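Local coordinates for uncharacterized protein (Pseudomonas aeruginosa, PDB 4O5P), which is the type VI secretion phospholipase effector Tle1, which probably hydrolyses membrane phospholipids of target cells, at residues A[603-608]-A[704-709]; A[754-759]-A[809-814]. One frame throughout, in Å; residues are numbered along the deposited sequence.

Interaction 1. Residues A[603-608]-A[704-709]; sequences IDLLLG and GRVVGV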
ATOM      1  N   ILE A 603     -17.822   6.277  11.493  1.00 25.95           N
ATOM      2  CA  ILE A 603     -17.393   5.823  10.170  1.00 26.08           C
ATOM      3  C   ILE A 603     -17.664   6.904   9.127  1.00 27.04           C
ATOM      4  O   ILE A 603     -18.803   7.381   8.992  1.00 21.97           O
ATOM      5  CB  ILE A 603     -18.058   4.499   9.744  1.00 24.41           C
ATOM      6  CG1 ILE A 603     -17.605   3.356  10.662  1.00 24.48           C
ATOM      7  CG2 ILE A 603     -17.692   4.169   8.299  1.00 24.13           C
ATOM      8  CD1 ILE A 603     -18.441   2.101  10.535  1.00 30.00           C
ATOM      9  N   ASP A 604     -16.607   7.302   8.417  1.00 21.24           N
ATOM     10  CA  ASP A 604     -16.721   8.353   7.411  1.00 25.62           C
ATOM     11  C   ASP A 604     -16.883   7.707   6.044  1.00 24.36           C
ATOM     12  O   ASP A 604     -15.907   7.292   5.421  1.00 21.39           O
ATOM     13  CB  ASP A 604     -15.500   9.265   7.452  1.00 20.23           C
ATOM     14  CG  ASP A 604     -15.518  10.322   6.369  1.00 25.11           C
ATOM     15  OD1 ASP A 604     -16.570  10.524   5.726  1.00 25.94           O
ATOM     16  OD2 ASP A 604     -14.468  10.963   6.167  1.00 23.01           O
ATOM     17  N   LEU A 605     -18.128   7.626   5.586  1.00 21.98           N
ATOM     18  CA  LEU A 605     -18.435   6.917   4.352  1.00 22.76           C
ATOM     19  C   LEU A 605     -17.967   7.651   3.093  1.00 23.55           C
ATOM     20  O   LEU A 605     -18.118   7.134   1.986  1.00 22.28           O
ATOM     21  CB  LEU A 605     -19.926   6.580   4.301  1.00 21.42           C
ATOM     22  CG  LEU A 605     -20.181   5.633   5.483  1.00 24.57           C
ATOM     23  CD1 LEU A 605     -21.213   6.160   6.473  1.00 22.99           C
ATOM     24  CD2 LEU A 605     -20.504   4.216   5.010  1.00 23.50           C
ATOM     25  N   LEU A 606     -17.393   8.842   3.273  1.00 21.66           N
ATOM     26  CA  LEU A 606     -16.817   9.604   2.163  1.00 23.92           C
ATOM     27  C   LEU A 606     -15.428   9.079   1.790  1.00 25.10           C
ATOM     28  O   LEU A 606     -14.935   9.328   0.677  1.00 21.14           O
ATOM     29  CB  LEU A 606     -16.751  11.098   2.506  1.00 22.42           C
ATOM     30  CG  LEU A 606     -18.079  11.857   2.654  1.00 26.83           C
ATOM     31  CD1 LEU A 606     -17.843  13.349   2.830  1.00 24.87           C
ATOM     32  CD2 LEU A 606     -19.013  11.602   1.473  1.00 29.13           C
ATOM     33  N   LEU A 607     -14.800   8.349   2.715  1.00 23.26           N
ATOM     34  CA  LEU A 607     -13.473   7.757   2.467  1.00 23.73           C
ATOM     35  C   LEU A 607     -13.509   6.671   1.395  1.00 18.93           C
ATOM     36  O   LEU A 607     -12.465   6.246   0.888  1.00 21.67           O
ATOM     37  CB  LEU A 607     -12.862   7.188   3.762  1.00 22.28           C
ATOM     38  CG  LEU A 607     -12.394   8.187   4.822  1.00 24.59           C
ATOM     39  CD1 LEU A 607     -11.784   7.460   6.021  1.00 24.33           C
ATOM     40  CD2 LEU A 607     -11.400   9.185   4.238  1.00 22.70           C
ATOM     41  N   GLY A 608     -14.706   6.202   1.066  1.00 18.59           N
ATOM     42  CA  GLY A 608     -14.871   5.251  -0.015  1.00 18.55           C
ATOM     43  C   GLY A 608     -14.264   3.883   0.227  1.00 22.15           C
ATOM     44  O   GLY A 608     -13.542   3.350  -0.635  1.00 22.03           O
ATOM     45  N   GLY A 704     -20.774   2.466   0.679  1.00 22.59           N
ATOM     46  CA  GLY A 704     -21.234   3.730   1.232  1.00 20.67           C
ATOM     47  C   GLY A 704     -22.334   3.664   2.275  1.00 24.09           C
ATOM     48  O   GLY A 704     -22.821   4.704   2.734  1.00 26.16           O
ATOM     49  N   ARG A 705     -22.749   2.463   2.665  1.00 22.56           N
ATOM     50  CA  ARG A 705     -23.732   2.383   3.742  1.00 23.82           C
ATOM     51  C   ARG A 705     -23.214   1.621   4.944  1.00 22.13           C
ATOM     52  O   ARG A 705     -22.314   0.788   4.830  1.00 19.72           O
ATOM     53  CB  ARG A 705     -25.027   1.741   3.255  1.00 24.39           C
ATOM     54  CG  ARG A 705     -24.912   0.304   2.762  1.00 24.29           C
ATOM     55  CD  ARG A 705     -26.125   0.058   1.880  1.00 30.84           C
ATOM     56  NE  ARG A 705     -26.283  -1.294   1.385  1.00 28.14           N
ATOM     57  CZ  ARG A 705     -26.315  -1.607   0.093  1.00 31.79           C
ATOM     58  NH1 ARG A 705     -26.171  -0.664  -0.831  1.00 27.62           N
ATOM     59  NH2 ARG A 705     -26.487  -2.867  -0.278  1.00 30.85           N
ATOM     60  N   VAL A 706     -23.783   1.911   6.101  1.00 24.07           N
ATOM     61  CA  VAL A 706     -23.549   1.069   7.251  1.00 21.84           C
ATOM     62  C   VAL A 706     -24.656   0.038   7.213  1.00 27.72           C
ATOM     63  O   VAL A 706     -25.836   0.397   7.148  1.00 27.02           O
ATOM     64  CB  VAL A 706     -23.616   1.850   8.561  1.00 22.88           C
ATOM     65  CG1 VAL A 706     -23.312   0.921   9.731  1.00 18.82           C
ATOM     66  CG2 VAL A 706     -22.635   2.997   8.527  1.00 23.57           C
ATOM     67  N   VAL A 707     -24.277  -1.237   7.231  1.00 21.17           N
ATOM     68  CA  VAL A 707     -25.251  -2.310   7.139  1.00 25.12           C
ATOM     69  C   VAL A 707     -26.263  -2.217   8.278  1.00 28.13           C
ATOM     70  O   VAL A 707     -25.889  -2.179   9.456  1.00 26.77           O
ATOM     71  CB  VAL A 707     -24.573  -3.680   7.177  1.00 25.96           C
ATOM     72  CG1 VAL A 707     -25.608  -4.790   7.257  1.00 20.81           C
ATOM     73  CG2 VAL A 707     -23.673  -3.855   5.958  1.00 23.76           C
ATOM     74  N   GLY A 708     -27.544  -2.169   7.926  1.00 30.25           N
ATOM     75  CA  GLY A 708     -28.597  -2.114   8.926  1.00 28.56           C
ATOM     76  C   GLY A 708     -29.078  -0.712   9.237  1.00 29.59           C
ATOM     77  O   GLY A 708     -30.115  -0.550   9.884  1.00 31.73           O
ATOM     78  N   VAL A 709     -28.328   0.297   8.792  1.00 27.55           N
ATOM     79  CA  VAL A 709     -28.729   1.689   8.991  1.00 28.49           C
ATOM     80  C   VAL A 709     -29.689   2.141   7.881  1.00 30.33           C
ATOM     81  O   VAL A 709     -29.335   2.166   6.693  1.00 29.13           O
ATOM     82  CB  VAL A 709     -27.498   2.625   9.109  1.00 28.54           C
ATOM     83  CG1 VAL A 709     -27.922   4.072   9.170  1.00 30.23           C
ATOM     84  CG2 VAL A 709     -26.683   2.269  10.345  1.00 25.05           C
TER
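Leu605 carries this contact, reaching from a turn onto the peptide between Gly704 and Arg705 and onto the side chain of Val706. Its CD2 methyl lies over the face of that peptide, 3.3 Å from both Gly704 O and Gly704 C, with Arg705 N a little farther off. A branched aliphatic tip thus covers a flat backbone group. Gly704, whose phi is positive at 80°, presents this surface bare of any side chain. The other branch makes the purely apolar contact: Leu605 CD1 meets Val706 CG2 at 4.0 Å, the two side chains crossing at about a right angle. Chi2 of Leu605, 121°, is near an eclipsed value, consistent with some strain in setting CD2 on the peptide and CD1 on the valine. No hydrogen bond crosses the contact.

Polar groups beside Leu605 are engaged both within the turn and outside it. Asp604 OD1 accepts from Leu606 N at 3.1 Å, the donor coming from above the carboxylate plane, which makes an Asx turn, and Leu607 N bonds to Asp604 O. Leu605 O takes a hydrogen bond from the indole of Trp182.

The example illustrates how the edges of two antiparallel sheets can meet, here where the chain leaves strand 596-604. That strand is an edge strand of a three-stranded sheet, and 705-706 is an edge strand of a four-stranded one. Strand 715-723, the antiparallel neighbour of 596-604, also brings Val716 against the side chains of both Leu605 and Val706, while helix 779-787 packs against Arg705 and Val707.

Interaction 2. Residues A[754-759]-A[809-814]; sequences DPLTGI and LLAQQT
Loop residue Leu756 and helix residue Ala811 bring their backbones closest, with 6.8 Å between Leu756 CA and Ala811 CA. An alpha-turn, closed by Gly758 N bonding to Asp754 O, lies against the C-terminal part of helix 803-814, the last helix modelled in the chain. The loop holds its own shape: besides the bond that closes the turn, Asp754 N bonds to Ile759 O at 2.9 Å, and Asp754 OD1 receives a weak bond from Leu756 N.

Leu756 and Ala811 touch through their beta carbons, with 4.2 Å between Leu756 CB and Ala811 CB. Beyond this, the side chains of Leu756 and Gln812 cross at about a right angle, and Leu756 CD1 comes within 3.2 Å of Gln812 NE2, a tight meeting of methyl and amide nitrogen. Gln812 gets there by folding its chain, chi2 being -66°, so that the amide turns back toward the loop. The same Gln812 NE2 stands 3.5 Å from Asp754 OD1, a polar proximity that falls short of a hydrogen bond. Leu713 touches both Asp754 and Gln812, and Val808, a turn earlier in the helix, packs on Asp754 and Thr757. Within the helix, Leu810 O is gripped from opposite faces of its plane by two donors of one residue, Thr814 N and Thr814 OG1, each at 3.0 Å.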
ATOM      1  N   ASP A 754     -26.398  10.191  14.182  1.00 25.84           N
ATOM      2  CA  ASP A 754     -25.763  11.269  13.445  1.00 23.68           C
ATOM      3  C   ASP A 754     -24.706  11.918  14.346  1.00 26.63           C
ATOM      4  O   ASP A 754     -25.015  12.312  15.474  1.00 27.82           O
ATOM      5  CB  ASP A 754     -26.833  12.290  13.044  1.00 26.50           C
ATOM      6  CG  ASP A 754     -26.258  13.535  12.428  1.00 29.22           C
ATOM      7  OD1 ASP A 754     -25.190  13.444  11.795  1.00 27.15           O
ATOM      8  OD2 ASP A 754     -26.884  14.616  12.552  1.00 28.14           O
ATOM      9  N   PRO A 755     -23.454  12.023  13.864  1.00 28.50           N
ATOM     10  CA  PRO A 755     -22.378  12.621  14.671  1.00 25.52           C
ATOM     11  C   PRO A 755     -22.605  14.114  14.946  1.00 29.69           C
ATOM     12  O   PRO A 755     -22.210  14.618  15.998  1.00 29.08           O
ATOM     13  CB  PRO A 755     -21.143  12.455  13.780  1.00 28.92           C
ATOM     14  CG  PRO A 755     -21.462  11.335  12.869  1.00 27.96           C
ATOM     15  CD  PRO A 755     -22.939  11.436  12.611  1.00 29.56           C
ATOM     16  N   LEU A 756     -23.216  14.816  13.997  1.00 28.02           N
ATOM     17  CA  LEU A 756     -23.411  16.258  14.134  1.00 29.94           C
ATOM     18  C   LEU A 756     -24.423  16.637  15.213  1.00 30.31           C
ATOM     19  O   LEU A 756     -24.206  17.587  15.963  1.00 32.90           O
ATOM     20  CB  LEU A 756     -23.819  16.882  12.800  1.00 27.43           C
ATOM     21  CG  LEU A 756     -22.842  16.671  11.640  1.00 31.45           C
ATOM     22  CD1 LEU A 756     -23.177  17.619  10.502  1.00 33.54           C
ATOM     23  CD2 LEU A 756     -21.417  16.878  12.105  1.00 29.29           C
ATOM     24  N   THR A 757     -25.529  15.906  15.279  1.00 24.53           N
ATOM     25  CA  THR A 757     -26.614  16.258  16.183  1.00 28.99           C
ATOM     26  C   THR A 757     -26.759  15.292  17.359  1.00 32.57           C
ATOM     27  O   THR A 757     -27.373  15.636  18.368  1.00 31.09           O
ATOM     28  CB  THR A 757     -27.935  16.287  15.432  1.00 26.41           C
ATOM     29  OG1 THR A 757     -28.965  16.808  16.278  1.00 42.51           O
ATOM     30  CG2 THR A 757     -28.296  14.910  15.044  1.00 21.14           C
ATOM     31  N   GLY A 758     -26.205  14.088  17.232  1.00 27.20           N
ATOM     32  CA  GLY A 758     -26.349  13.086  18.273  1.00 26.41           C
ATOM     33  C   GLY A 758     -27.624  12.256  18.169  1.00 28.22           C
ATOM     34  O   GLY A 758     -27.816  11.310  18.934  1.00 29.91           O
ATOM     35  N   ILE A 759     -28.488  12.601  17.216  1.00 26.45           N
ATOM     36  CA  ILE A 759     -29.797  11.953  17.064  1.00 29.24           C
ATOM     37  C   ILE A 759     -29.681  10.503  16.582  1.00 30.79           C
ATOM     38  O   ILE A 759     -28.836  10.183  15.746  1.00 26.93           O
ATOM     39  CB  ILE A 759     -30.726  12.788  16.133  1.00 29.47           C
ATOM     40  CG1 ILE A 759     -31.105  14.111  16.813  1.00 33.44           C
ATOM     41  CG2 ILE A 759     -31.992  12.043  15.783  1.00 29.03           C
ATOM     42  CD1 ILE A 759     -31.733  15.143  15.864  1.00 30.84           C
ATOM     43  N   LEU A 809     -31.024  16.377   9.028  1.00 26.87           N
ATOM     44  CA  LEU A 809     -30.962  16.865   7.657  1.00 30.24           C
ATOM     45  C   LEU A 809     -30.605  18.337   7.564  1.00 32.13           C
ATOM     46  O   LEU A 809     -29.856  18.734   6.682  1.00 31.68           O
ATOM     47  CB  LEU A 809     -32.287  16.599   6.934  1.00 29.67           C
ATOM     48  CG  LEU A 809     -32.473  17.295   5.581  1.00 30.90           C
ATOM     49  CD1 LEU A 809     -31.481  16.780   4.551  1.00 29.28           C
ATOM     50  CD2 LEU A 809     -33.902  17.127   5.091  1.00 27.55           C
ATOM     51  N   LEU A 810     -31.155  19.149   8.458  1.00 28.50           N
ATOM     52  CA  LEU A 810     -30.774  20.555   8.516  1.00 30.45           C
ATOM     53  C   LEU A 810     -29.261  20.687   8.763  1.00 30.93           C
ATOM     54  O   LEU A 810     -28.553  21.431   8.047  1.00 29.04           O
ATOM     55  CB  LEU A 810     -31.571  21.257   9.620  1.00 31.64           C
ATOM     56  CG  LEU A 810     -31.160  22.691   9.916  1.00 29.54           C
ATOM     57  CD1 LEU A 810     -31.340  23.523   8.664  1.00 29.74           C
ATOM     58  CD2 LEU A 810     -31.978  23.248  11.069  1.00 32.65           C
ATOM     59  N   ALA A 811     -28.761  19.937   9.747  1.00 30.88           N
ATOM     60  CA  ALA A 811     -27.323  19.975  10.054  1.00 31.50           C
ATOM     61  C   ALA A 811     -26.458  19.519   8.874  1.00 37.03           C
ATOM     62  O   ALA A 811     -25.503  20.204   8.479  1.00 37.21           O
ATOM     63  CB  ALA A 811     -27.014  19.137  11.287  1.00 32.88           C
ATOM     64  N   GLN A 812     -26.790  18.352   8.330  1.00 34.18           N
ATOM     65  CA  GLN A 812     -26.095  17.798   7.172  1.00 35.76           C
ATOM     66  C   GLN A 812     -26.109  18.749   5.973  1.00 35.38           C
ATOM     67  O   GLN A 812     -25.091  18.926   5.298  1.00 38.55           O
ATOM     68  CB  GLN A 812     -26.729  16.462   6.783  1.00 33.10           C
ATOM     69  CG  GLN A 812     -26.412  15.309   7.715  1.00 26.80           C
ATOM     70  CD  GLN A 812     -24.940  14.927   7.685  1.00 35.99           C
ATOM     71  OE1 GLN A 812     -24.408  14.498   6.653  1.00 38.84           O
ATOM     72  NE2 GLN A 812     -24.271  15.085   8.817  1.00 30.73           N
ATOM     73  N   GLN A 813     -27.267  19.354   5.714  1.00 33.16           N
ATOM     74  CA  GLN A 813     -27.438  20.315   4.622  1.00 34.96           C
ATOM     75  C   GLN A 813     -26.542  21.527   4.795  1.00 38.80           C
ATOM     76  O   GLN A 813     -26.025  22.073   3.813  1.00 38.85           O
ATOM     77  CB  GLN A 813     -28.883  20.822   4.558  1.00 33.09           C
ATOM     78  CG  GLN A 813     -29.833  20.039   3.667  1.00 33.56           C
ATOM     79  CD  GLN A 813     -31.282  20.415   3.921  1.00 34.60           C
ATOM     80  OE1 GLN A 813     -31.588  21.175   4.847  1.00 32.97           O
ATOM     81  NE2 GLN A 813     -32.182  19.879   3.109  1.00 36.10           N
ATOM     82  N   THR A 814     -26.396  21.984   6.038  1.00 39.36           N
ATOM     83  CA  THR A 814     -25.577  23.171   6.280  1.00 38.60           C
ATOM     84  C   THR A 814     -24.133  22.945   5.822  1.00 41.14           C
ATOM     85  O   THR A 814     -23.561  23.785   5.122  1.00 43.29           O
ATOM     86  CB  THR A 814     -25.664  23.651   7.741  1.00 37.30           C
ATOM     87  OG1 THR A 814     -27.022  24.003   8.039  1.00 35.32           O
ATOM     88  CG2 THR A 814     -24.781  24.871   7.956  1.00 39.29           C
TER

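Overall arrangement
Neither contact is bridged by a hydrogen bond. The centres of interaction 1 and interaction 2 are 15 Å apart, and one sheet relates them: strand 596-604 enters interaction 1, strand 749-753 leads into the loop of interaction 2, and strand 715-723 runs between. Both are partly buried, but two of the four touching residues are buried in interaction 1, whereas interaction 2, farther from the chain centre, has one buried and one exposed. Interaction 1 rests on aliphatic methyls against a bare peptide and a valine. Interaction 2 mixes aliphatic contact with a carboxylate and an amide, and joins a loop to a helix where the first joins the edges of two sheets.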